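Local atomic coordinates of putative ABC transporter (Thermobispora bispora, PDB entry 4PE6), a protein that probably serves as the solute-binding component of an ABC transporter, capturing a sugar-like ligand, and is found here with a trihydroxybutanoic acid bound. Residues A[26-31]-A[35-40]; A[60-63]-A[68-71]; A[110-115]-A[265-270]; A[211-216]-A[256-261]. One frame throughout, in Å; residues are numbered along the deposited sequence. Where two conformers were deposited one is given.

Contact 1 (A[26-31]-A[35-40]). With LTH ((2R,3S)-2,3,4-trihydroxybutanoic acid), chain C.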
loop_
_atom_site.group_PDB
_atom_site.type_symbol
_atom_site.label_atom_id
_atom_site.label_comp_id
_atom_site.label_asym_id
_atom_site.label_seq_id
_atom_site.Cartn_x
_atom_site.Cartn_y
_atom_site.Cartn_z
ATOM N N GLY A 26 -0.408 -5.747 10.209
ATOM C CA GLY A 26 -0.543 -4.718 11.230
ATOM C C GLY A 26 -1.765 -3.798 11.155
ATOM O O GLY A 26 -2.079 -3.153 12.119
ATOM N N PHE A 27 -2.471 -3.755 10.029
ATOM C CA PHE A 27 -3.619 -2.879 9.887
ATOM C C PHE A 27 -4.499 -3.403 8.788
ATOM O O PHE A 27 -4.013 -3.683 7.703
ATOM C CB PHE A 27 -3.201 -1.429 9.557
ATOM C CG PHE A 27 -4.371 -0.483 9.422
ATOM C CD1 PHE A 27 -5.220 -0.249 10.509
ATOM C CD2 PHE A 27 -4.641 0.164 8.231
ATOM C CE1 PHE A 27 -6.298 0.612 10.394
ATOM C CE2 PHE A 27 -5.724 1.032 8.118
ATOM C CZ PHE A 27 -6.552 1.250 9.205
ATOM N N ILE A 28 -5.790 -3.570 9.086
ATOM C CA ILE A 28 -6.741 -4.117 8.126
ATOM C C ILE A 28 -7.880 -3.141 7.785
ATOM O O ILE A 28 -8.736 -3.438 6.925
ATOM C CB ILE A 28 -7.283 -5.487 8.619
ATOM C CG1 ILE A 28 -8.092 -6.201 7.526
ATOM C CG2 ILE A 28 -8.099 -5.329 9.895
ATOM C CD1 ILE A 28 -7.352 -6.354 6.213
ATOM N N GLY A 29 -7.856 -1.959 8.399
ATOM C CA GLY A 29 -8.942 -0.977 8.276
ATOM C C GLY A 29 -8.945 -0.081 7.046
ATOM O O GLY A 29 -9.261 1.098 7.151
ATOM N N ASN A 30 -8.555 -0.617 5.896
ATOM C CA ASN A 30 -8.747 0.061 4.629
ATOM C C ASN A 30 -8.833 -0.971 3.511
ATOM O O ASN A 30 -8.438 -2.135 3.674
ATOM C CB ASN A 30 -7.690 1.172 4.372
ATOM C CG ASN A 30 -6.329 0.623 3.922
ATOM O OD1 ASN A 30 -6.250 -0.316 3.135
ATOM N ND2 ASN A 30 -5.247 1.242 4.403
ATOM N N GLY A 31 -9.391 -0.560 2.379
ATOM C CA GLY A 31 -9.710 -1.487 1.297
ATOM C C GLY A 31 -8.457 -2.022 0.614
ATOM O O GLY A 31 -8.466 -3.130 0.080
ATOM N N THR A 35 -7.614 -5.959 -0.094
ATOM C CA THR A 35 -7.210 -6.554 -1.354
ATOM C C THR A 35 -5.882 -7.300 -1.159
ATOM O O THR A 35 -5.683 -8.402 -1.691
ATOM C CB THR A 35 -7.104 -5.506 -2.469
ATOM O OG1 THR A 35 -8.407 -5.005 -2.775
ATOM C CG2 THR A 35 -6.503 -6.120 -3.730
HETATM N N MSE A 36 -4.981 -6.718 -0.373
HETATM C CA MSE A 36 -3.685 -7.350 -0.126
HETATM C C MSE A 36 -3.855 -8.718 0.481
HETATM O O MSE A 36 -3.185 -9.664 0.077
HETATM C CB MSE A 36 -2.862 -6.416 0.764
HETATM C CG MSE A 36 -1.697 -7.176 1.348
HETATM SE SE MSE A 36 -0.927 -6.060 2.764
HETATM C CE MSE A 36 -1.981 -6.925 4.173
ATOM N N ILE A 37 -4.762 -8.841 1.449
ATOM C CA ILE A 37 -5.074 -10.140 2.068
ATOM C C ILE A 37 -5.750 -11.098 1.081
ATOM O O ILE A 37 -5.356 -12.264 0.962
ATOM C CB ILE A 37 -5.936 -9.957 3.344
ATOM C CG1 ILE A 37 -5.100 -9.230 4.422
ATOM C CG2 ILE A 37 -6.485 -11.287 3.857
ATOM C CD1 ILE A 37 -3.834 -9.945 4.835
ATOM N N ALA A 38 -6.731 -10.585 0.359
ATOM C CA ALA A 38 -7.464 -11.400 -0.606
ATOM C C ALA A 38 -6.523 -11.997 -1.671
ATOM O O ALA A 38 -6.588 -13.189 -1.948
ATOM C CB ALA A 38 -8.593 -10.592 -1.213
ATOM N N LYS A 39 -5.607 -11.203 -2.227
ATOM C CA LYS A 39 -4.664 -11.712 -3.218
ATOM C C LYS A 39 -3.725 -12.764 -2.625
ATOM O O LYS A 39 -3.454 -13.770 -3.273
ATOM C CB LYS A 39 -3.849 -10.572 -3.839
ATOM C CG LYS A 39 -4.668 -9.543 -4.589
ATOM C CD LYS A 39 -5.322 -10.131 -5.831
ATOM C CE LYS A 39 -6.303 -9.147 -6.445
ATOM N NZ LYS A 39 -6.515 -9.470 -7.874
ATOM N N PHE A 40 -3.234 -12.539 -1.395
ATOM C CA PHE A 40 -2.437 -13.535 -0.704
ATOM C C PHE A 40 -3.200 -14.830 -0.514
ATOM O O PHE A 40 -2.667 -15.905 -0.749
ATOM C CB PHE A 40 -1.978 -13.055 0.690
ATOM C CG PHE A 40 -1.309 -14.143 1.492
ATOM C CD1 PHE A 40 0.009 -14.511 1.222
ATOM C CD2 PHE A 40 -2.000 -14.831 2.474
ATOM C CE1 PHE A 40 0.628 -15.513 1.952
ATOM C CE2 PHE A 40 -1.398 -15.840 3.200
ATOM C CZ PHE A 40 -0.074 -16.186 2.925
HETATM O O1 LTH C . -2.530 1.760 1.810
HETATM C C1 LTH C . -1.959 0.985 2.662
HETATM O O LTH C . -2.507 0.445 3.647
HETATM C C2 LTH C . -0.482 0.593 2.415
HETATM O O2 LTH C . 0.023 -0.238 3.491
HETATM C C3 LTH C . 0.417 1.808 2.320
HETATM O O3 LTH C . 0.331 2.569 3.523
HETATM C C4 LTH C . 1.874 1.337 2.143
HETATM O O4 LTH C . 1.925 0.667 0.856
HETATM O O HOH W 1 -10.918 -3.808 -0.807
#
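The CD1 tip of Ile28 rests on CG1 of Ile37, 4.1 Å away, with the two side chains crossing at about a right angle. Ile28 reaches over because its CG1 stands anti to the backbone N (chi1 -170°), which brings CD1 close to the helix. An apolar side chain suits both places: Ile28 and Ile37 both pack on Asn60, and Ile37 also reaches Leu23 and Val58 of the sheet beneath. Beyond this pair the loop 26-31 turns into helix 31-49, whose first turn is closed by Thr35 N donating to Gly31 O at 3.0 Å (154°). A water that donates to the same Gly31 O adds a second bond. This is the strand-loop-helix start of a periplasmic binding protein lobe, with the ligand at the helix N-terminus. Asn30, the N-cap, faces two ways: OD1 accepts from Arg33 N, while ND2 gives an almost straight bond (177°) to carboxylate O of the ligand at 3.0 Å and also donates to Met187 O. An alanine here is likely to leave the ligand carboxylate without one of its donors and the Arg33 N-H without its cap. The Asn30 amide nitrogen lies in plane at the edge of the Phe27 ring, and one face of that ring takes Gly29 N, 3.4 Å above its centre; a CB on Gly29 would run into Phe27 CZ, so glycine fits there.

Contact 2 (A[60-63]-A[68-71])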
loop_
_atom_site.group_PDB
_atom_site.type_symbol
_atom_site.label_atom_id
_atom_site.label_comp_id
_atom_site.label_asym_id
_atom_site.label_seq_id
_atom_site.Cartn_x
_atom_site.Cartn_y
_atom_site.Cartn_z
ATOM N N ASN A 60 -4.807 -10.583 11.403
ATOM C CA ASN A 60 -4.831 -9.115 11.346
ATOM C C ASN A 60 -4.898 -8.527 12.743
ATOM O O ASN A 60 -5.731 -8.937 13.563
ATOM C CB ASN A 60 -6.056 -8.601 10.573
ATOM C CG ASN A 60 -6.082 -9.060 9.125
ATOM O OD1 ASN A 60 -5.153 -8.805 8.345
ATOM N ND2 ASN A 60 -7.184 -9.722 8.743
ATOM N N ALA A 61 -4.044 -7.545 13.012
ATOM C CA ALA A 61 -4.155 -6.768 14.248
ATOM C C ALA A 61 -5.294 -5.725 14.108
ATOM O O ALA A 61 -5.322 -4.980 13.145
ATOM C CB ALA A 61 -2.829 -6.088 14.562
ATOM N N PRO A 62 -6.264 -5.701 15.048
ATOM C CA PRO A 62 -7.333 -4.707 14.925
ATOM C C PRO A 62 -6.900 -3.323 15.405
ATOM O O PRO A 62 -5.832 -3.172 15.979
ATOM C CB PRO A 62 -8.441 -5.268 15.832
ATOM C CG PRO A 62 -7.708 -6.055 16.854
ATOM C CD PRO A 62 -6.530 -6.652 16.140
ATOM N N GLY A 63 -7.726 -2.320 15.173
ATOM C CA GLY A 63 -7.439 -0.992 15.705
ATOM C C GLY A 63 -6.579 -0.175 14.776
ATOM O O GLY A 63 -6.277 -0.604 13.674
ATOM N N THR A 68 1.414 -3.287 19.550
ATOM C CA THR A 68 1.462 -4.136 20.734
ATOM C C THR A 68 0.661 -5.423 20.533
ATOM O O THR A 68 1.122 -6.505 20.896
ATOM C CB THR A 68 0.984 -3.376 21.987
ATOM O OG1 THR A 68 1.795 -2.210 22.145
ATOM C CG2 THR A 68 1.093 -4.250 23.243
ATOM N N GLU A 69 -0.521 -5.330 19.931
ATOM C CA GLU A 69 -1.304 -6.552 19.723
ATOM C C GLU A 69 -0.710 -7.400 18.592
ATOM O O GLU A 69 -0.724 -8.616 18.671
ATOM C CB GLU A 69 -2.795 -6.271 19.497
ATOM C CG GLU A 69 -3.682 -7.536 19.414
ATOM C CD GLU A 69 -3.499 -8.536 20.562
ATOM O OE1 GLU A 69 -3.434 -8.133 21.758
ATOM O OE2 GLU A 69 -3.452 -9.752 20.271
ATOM N N GLN A 70 -0.159 -6.769 17.564
ATOM C CA GLN A 70 0.502 -7.527 16.491
ATOM C C GLN A 70 1.654 -8.375 17.048
ATOM O O GLN A 70 1.841 -9.534 16.672
ATOM C CB GLN A 70 1.043 -6.603 15.399
ATOM C CG GLN A 70 1.657 -7.357 14.231
ATOM C CD GLN A 70 2.025 -6.508 13.038
ATOM O OE1 GLN A 70 2.292 -5.320 13.168
ATOM N NE2 GLN A 70 2.078 -7.139 11.850
ATOM N N VAL A 71 2.419 -7.798 17.967
ATOM C CA VAL A 71 3.531 -8.529 18.567
ATOM C C VAL A 71 2.996 -9.761 19.292
ATOM O O VAL A 71 3.527 -10.858 19.128
ATOM C CB VAL A 71 4.348 -7.634 19.523
ATOM C CG1 VAL A 71 5.339 -8.473 20.313
ATOM C CG2 VAL A 71 5.064 -6.545 18.726
#
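Ala61 sets its methyl against the first turns of helix 67-78, where CB lies 4.0 Å from CB of Gln70. The contact belongs to a beta-alpha-beta unit of the Rossmann-like lobe: strand 55-60 runs into the loop 60-63, the chain turns back through helix 67-78, and strand 84-88 follows on the far side of strand 20-25. Across the two segments the meeting is one of van der Waals packing. The Ala61 methyl points at the helix and also comes within 4.1 Å of Gln70 N, so it nestles against backbone as well as side chain; a small residue suits so close an approach of loop and helix, whose CA atoms stand 5.2 Å apart at Ala61 and Gln70. Nearer the surface, CD of the Pro62 ring lies 4.4 Å from CG of Glu69, a looser touch between a rigid ring and the aliphatic part of an acidic chain, fitting where both residues are open to solvent. The polar interactions lead out of the pair. Asn60 O accepts from Gln73 NE2 one turn along the helix, and Asn60 OD1 accepts from Asn25 ND2. With CG anti to the backbone N (chi1 -176°) and the chain extended beyond it, Gln70 carries its buried amide to the ends of the neighbouring strands, where OE1 accepts from Ala90 N and NE2 donates to both Ser24 OG and Asn88 O.

Contact 3 (A[110-115]-A[265-270]). With LTH ((2R,3S)-2,3,4-trihydroxybutanoic acid), chain C.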
loop_
_atom_site.group_PDB
_atom_site.type_symbol
_atom_site.label_atom_id
_atom_site.label_comp_id
_atom_site.label_asym_id
_atom_site.label_seq_id
_atom_site.Cartn_x
_atom_site.Cartn_y
_atom_site.Cartn_z
ATOM N N VAL A 110 9.898 -12.625 5.969
ATOM C CA VAL A 110 9.803 -11.611 4.947
ATOM C C VAL A 110 8.930 -10.484 5.452
ATOM O O VAL A 110 7.717 -10.660 5.697
ATOM C CB VAL A 110 9.208 -12.171 3.638
ATOM C CG1 VAL A 110 9.180 -11.101 2.571
ATOM C CG2 VAL A 110 9.998 -13.386 3.168
ATOM N N VAL A 111 9.558 -9.333 5.659
ATOM C CA VAL A 111 8.835 -8.113 5.931
ATOM C C VAL A 111 8.440 -7.523 4.585
ATOM O O VAL A 111 9.288 -7.362 3.702
ATOM C CB VAL A 111 9.720 -7.132 6.700
ATOM C CG1 VAL A 111 9.092 -5.741 6.747
ATOM C CG2 VAL A 111 10.015 -7.674 8.098
ATOM N N PHE A 112 7.165 -7.208 4.404
ATOM C CA PHE A 112 6.722 -6.649 3.139
ATOM C C PHE A 112 5.904 -5.386 3.315
ATOM O O PHE A 112 5.401 -5.109 4.401
ATOM C CB PHE A 112 5.997 -7.673 2.245
ATOM C CG PHE A 112 4.635 -8.040 2.733
ATOM C CD1 PHE A 112 4.491 -8.984 3.726
ATOM C CD2 PHE A 112 3.510 -7.413 2.232
ATOM C CE1 PHE A 112 3.224 -9.348 4.186
ATOM C CE2 PHE A 112 2.260 -7.749 2.694
ATOM C CZ PHE A 112 2.115 -8.706 3.669
ATOM N N ASP A 113 5.807 -4.619 2.238
ATOM C CA ASP A 113 5.131 -3.329 2.221
ATOM C C ASP A 113 5.640 -2.423 3.329
ATOM O O ASP A 113 4.871 -1.673 3.949
ATOM C CB ASP A 113 3.611 -3.533 2.346
ATOM C CG ASP A 113 2.829 -2.243 2.183
ATOM O OD1 ASP A 113 3.143 -1.489 1.250
ATOM O OD2 ASP A 113 1.892 -1.990 2.993
ATOM N N SER A 114 6.949 -2.506 3.568
ATOM C CA SER A 114 7.647 -1.712 4.565
ATOM C C SER A 114 9.137 -2.020 4.466
ATOM O O SER A 114 9.530 -3.081 3.968
ATOM C CB SER A 114 7.191 -2.029 5.978
ATOM O OG SER A 114 6.005 -1.307 6.313
ATOM N N ALA A 115 9.932 -1.089 4.975
ATOM C CA ALA A 115 11.372 -1.268 5.138
ATOM C C ALA A 115 11.700 -0.970 6.591
ATOM O O ALA A 115 11.478 0.146 7.056
ATOM C CB ALA A 115 12.110 -0.298 4.251
ATOM N N VAL A 265 1.715 -11.354 -2.318
ATOM C CA VAL A 265 1.881 -12.515 -3.166
ATOM C C VAL A 265 3.358 -12.662 -3.524
ATOM O O VAL A 265 3.906 -13.753 -3.509
ATOM C CB VAL A 265 1.068 -12.370 -4.453
ATOM C CG1 VAL A 265 1.346 -13.526 -5.377
ATOM C CG2 VAL A 265 -0.427 -12.301 -4.150
ATOM N N ALA A 266 4.003 -11.553 -3.842
ATOM C CA ALA A 266 5.450 -11.584 -4.086
ATOM C C ALA A 266 6.202 -12.077 -2.843
ATOM O O ALA A 266 7.181 -12.792 -2.954
ATOM C CB ALA A 266 5.949 -10.206 -4.498
ATOM N N ALA A 267 5.744 -11.678 -1.655
ATOM C CA ALA A 267 6.363 -12.124 -0.401
ATOM C C ALA A 267 6.199 -13.641 -0.210
ATOM O O ALA A 267 7.105 -14.307 0.268
ATOM C CB ALA A 267 5.766 -11.369 0.772
ATOM N N LEU A 268 5.050 -14.179 -0.616
ATOM C CA LEU A 268 4.827 -15.629 -0.595
ATOM C C LEU A 268 5.872 -16.343 -1.456
ATOM O O LEU A 268 6.456 -17.338 -1.033
ATOM C CB LEU A 268 3.424 -15.948 -1.127
ATOM C CG LEU A 268 3.031 -17.405 -1.341
ATOM C CD1 LEU A 268 3.141 -18.208 -0.064
ATOM C CD2 LEU A 268 1.639 -17.511 -1.933
ATOM N N TRP A 269 6.078 -15.858 -2.678
ATOM C CA TRP A 269 7.052 -16.481 -3.582
ATOM C C TRP A 269 8.465 -16.340 -3.045
ATOM O O TRP A 269 9.240 -17.285 -3.094
ATOM C CB TRP A 269 6.959 -15.929 -4.996
ATOM C CG TRP A 269 5.602 -16.180 -5.634
ATOM C CD1 TRP A 269 4.801 -15.258 -6.209
ATOM C CD2 TRP A 269 4.911 -17.429 -5.734
ATOM N NE1 TRP A 269 3.642 -15.843 -6.675
ATOM C CE2 TRP A 269 3.676 -17.174 -6.380
ATOM C CE3 TRP A 269 5.210 -18.739 -5.338
ATOM C CZ2 TRP A 269 2.744 -18.180 -6.651
ATOM C CZ3 TRP A 269 4.292 -19.753 -5.632
ATOM C CH2 TRP A 269 3.059 -19.456 -6.262
ATOM N N ALA A 270 8.791 -15.174 -2.507
ATOM C CA ALA A 270 10.071 -15.007 -1.816
ATOM C C ALA A 270 10.268 -16.044 -0.703
ATOM O O ALA A 270 11.312 -16.685 -0.605
ATOM C CB ALA A 270 10.186 -13.597 -1.258
HETATM O O1 LTH C . -2.530 1.760 1.810
HETATM C C1 LTH C . -1.959 0.985 2.662
HETATM O O LTH C . -2.507 0.445 3.647
HETATM C C2 LTH C . -0.482 0.593 2.415
HETATM O O2 LTH C . 0.023 -0.238 3.491
HETATM C C3 LTH C . 0.417 1.808 2.320
HETATM O O3 LTH C . 0.331 2.569 3.523
HETATM C C4 LTH C . 1.874 1.337 2.143
HETATM O O4 LTH C . 1.925 0.667 0.856
#
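The ligand pocket takes Asp113 from the end of strand 108-112, and just behind it Val110 and Phe112 of the same strand are packed on Ala267 of helix 263-275. Val110 straddles one turn of the helix: CG1, anti to the backbone N (chi1 -177°), lies 3.9 Å from Ala267 CB, while CG2 reaches toward Ala270 CB at 4.4 Å. Two residues on, Phe112 CB lies 4.0 Å from the same Ala267 methyl, which is thus shared between both strand side chains. The small side chains of Ala267 and Ala270 let the helix lie near the sheet, its axis 9.0 Å from that of the strand. The two run nearly antiparallel (165°), the usual layering of helix on parallel sheet in a Rossmann-like lobe of a periplasmic binding protein. Past Phe112 the chain enters the left-handed helical region of phi and psi at Asp113 and turns its carboxylate into the cleft. There both oxygens are used: OD1 accepts from ligand O4 at 2.5 Å and OD2 from ligand O2 at 2.6 Å, spanning two hydroxyls. Gln263 NE2 and Asn88 ND2 donate to OD1 and OD2 respectively, so that four bonds fix the rotation of the carboxylate. With a leucine in its place, ligand O2 and O4 would probably both lose their acceptor, and the amides of Asn88 and Gln263 would lose a partner. Ser114 OG donates back to Asp113 O at 2.6 Å.

Contact 4 (A[211-216]-A[256-261]). With LTH ((2R,3S)-2,3,4-trihydroxybutanoic acid), chain C.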
loop_
_atom_site.group_PDB
_atom_site.type_symbol
_atom_site.label_atom_id
_atom_site.label_comp_id
_atom_site.label_asym_id
_atom_site.label_seq_id
_atom_site.Cartn_x
_atom_site.Cartn_y
_atom_site.Cartn_z
ATOM N N ILE A 211 -4.201 16.264 -1.136
ATOM C CA ILE A 211 -3.117 15.324 -1.346
ATOM C C ILE A 211 -3.229 14.261 -0.266
ATOM O O ILE A 211 -2.946 14.513 0.922
ATOM C CB ILE A 211 -1.743 16.017 -1.291
ATOM C CG1 ILE A 211 -1.643 17.077 -2.392
ATOM C CG2 ILE A 211 -0.631 15.001 -1.466
ATOM C CD1 ILE A 211 -0.354 17.877 -2.385
ATOM N N GLY A 212 -3.652 13.080 -0.680
ATOM C CA GLY A 212 -3.924 12.017 0.249
ATOM C C GLY A 212 -3.261 10.716 -0.091
ATOM O O GLY A 212 -2.320 10.663 -0.899
ATOM N N CYS A 213 -3.783 9.660 0.531
ATOM C CA CYS A 213 -3.294 8.301 0.380
ATOM C C CYS A 213 -4.449 7.442 -0.133
ATOM O O CYS A 213 -5.219 6.906 0.663
ATOM C CB CYS A 213 -2.820 7.762 1.727
ATOM S SG CYS A 213 -2.192 6.077 1.663
ATOM N N GLY A 214 -4.594 7.369 -1.450
ATOM C CA GLY A 214 -5.620 6.540 -2.084
ATOM C C GLY A 214 -6.986 6.718 -1.432
ATOM O O GLY A 214 -7.646 5.751 -1.088
ATOM N N ASP A 215 -7.416 7.959 -1.257
ATOM C CA ASP A 215 -8.624 8.248 -0.497
ATOM C C ASP A 215 -9.531 9.245 -1.196
ATOM O O ASP A 215 -10.516 9.710 -0.604
ATOM C CB ASP A 215 -8.210 8.817 0.859
ATOM C CG ASP A 215 -7.189 9.928 0.720
ATOM O OD1 ASP A 215 -7.214 10.601 -0.336
ATOM O OD2 ASP A 215 -6.350 10.123 1.645
ATOM N N GLY A 216 -9.208 9.564 -2.446
ATOM C CA GLY A 216 -9.886 10.633 -3.184
ATOM C C GLY A 216 -11.392 10.466 -3.358
ATOM O O GLY A 216 -12.112 11.453 -3.479
ATOM N N ALA A 256 -4.375 8.820 -9.769
ATOM C CA ALA A 256 -4.612 7.518 -9.158
ATOM C C ALA A 256 -3.327 6.725 -9.126
ATOM O O ALA A 256 -2.896 6.160 -10.151
ATOM C CB ALA A 256 -5.677 6.751 -9.933
ATOM N N VAL A 257 -2.707 6.689 -7.954
ATOM C CA VAL A 257 -1.446 5.960 -7.743
ATOM C C VAL A 257 -1.403 5.388 -6.316
ATOM O O VAL A 257 -1.818 6.042 -5.360
ATOM C CB VAL A 257 -0.220 6.871 -8.030
ATOM C CG1 VAL A 257 -0.281 8.157 -7.205
ATOM C CG2 VAL A 257 1.083 6.122 -7.786
HETATM N N MSE A 258 -0.953 4.147 -6.171
HETATM C CA MSE A 258 -0.757 3.524 -4.861
HETATM C C MSE A 258 0.305 2.475 -5.013
HETATM O O MSE A 258 0.680 2.091 -6.130
HETATM C CB MSE A 258 -2.024 2.816 -4.321
HETATM C CG MSE A 258 -3.189 3.756 -4.133
HETATM SE SE MSE A 258 -4.632 2.960 -3.051
HETATM C CE MSE A 258 -3.822 3.223 -1.257
ATOM N N SER A 259 0.819 2.021 -3.884
ATOM C CA SER A 259 1.582 0.788 -3.806
ATOM C C SER A 259 0.762 -0.409 -4.279
ATOM O O SER A 259 -0.483 -0.321 -4.428
ATOM C CB SER A 259 2.056 0.560 -2.372
ATOM O OG SER A 259 0.936 0.484 -1.489
ATOM N N ASP A 260 1.464 -1.522 -4.455
ATOM C CA ASP A 260 0.908 -2.783 -4.952
ATOM C C ASP A 260 0.457 -3.670 -3.815
ATOM O O ASP A 260 1.284 -4.136 -3.033
ATOM C CB ASP A 260 1.990 -3.505 -5.770
ATOM C CG ASP A 260 1.557 -4.866 -6.298
ATOM O OD1 ASP A 260 0.345 -5.143 -6.478
ATOM O OD2 ASP A 260 2.464 -5.674 -6.564
ATOM N N PRO A 261 -0.868 -3.912 -3.698
ATOM C CA PRO A 261 -1.341 -4.823 -2.660
ATOM C C PRO A 261 -0.759 -6.224 -2.786
ATOM O O PRO A 261 -0.614 -6.910 -1.779
ATOM C CB PRO A 261 -2.868 -4.861 -2.866
ATOM C CG PRO A 261 -3.185 -3.624 -3.616
ATOM C CD PRO A 261 -1.978 -3.341 -4.474
HETATM O O1 LTH C . -2.530 1.760 1.810
HETATM C C1 LTH C . -1.959 0.985 2.662
HETATM O O LTH C . -2.507 0.445 3.647
HETATM C C2 LTH C . -0.482 0.593 2.415
HETATM O O2 LTH C . 0.023 -0.238 3.491
HETATM C C3 LTH C . 0.417 1.808 2.320
HETATM O O3 LTH C . 0.331 2.569 3.523
HETATM C C4 LTH C . 1.874 1.337 2.143
HETATM O O4 LTH C . 1.925 0.667 0.856
HETATM O O HOH W 2 -2.367 8.566 -3.027
#
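In the ligand pocket, strand 255-258 delivers Met258, a selenomethionine here, against the loop that follows strand 209-211. Met258 SE lies 3.8 Å from Gly214 CA. The chain, bent at chi3 (79°), turns the methyl CE of Met258 along the loop to the ligand, 3.6 Å from ligand O1, and within 4.4 Å of Cys213 SG. Only hydrogen fits on the Gly214 CA at this point: a CB would stand 2.4 Å from Met258 SE, and the positive phi also favours glycine. Segment 256-261 leaves the second lobe and runs on toward helix 263-275 of the first, one of the interlobe crossings of a type I periplasmic binding protein, and its contact with the loop is made where that crossing begins. The loop is tied from within. Cys213 N donates to Asp215 OD2 at 2.8 Å (158°), meeting the carboxylate from above its plane, and Cys213 SG forms a disulfide with Cys188, another residue of the pocket. A water accepts from Gly214 N at 3.0 Å. Farther along the crossing, Ser259 OG donates to ligand O4 at 2.6 Å, its small side chain suiting a place beside the Trp131 side chain.

How the contacts relate
Contacts 3 and 4 are buried, whereas contact 1 is partly so and contact 2, farthest from the chain centre, has two exposed residues among those that touch. Contacts 1, 3 and 4 each bring polar side chains to the same ligand, Asn30 to its carboxylate, Asp113 and Ser259 both to O4; contact 2 touches none of it. Contacts 1, 2 and 3 belong to the first lobe, while contact 4 begins in the second and leads by its chain to the helix of contact 3. Helix 31-49 links them further: Lys39 and Phe40 pack on Val265 of contact 3, and Thr35 CG2 on Pro261 of contact 4. Contact 1 alone has a direct hydrogen bond between its segments.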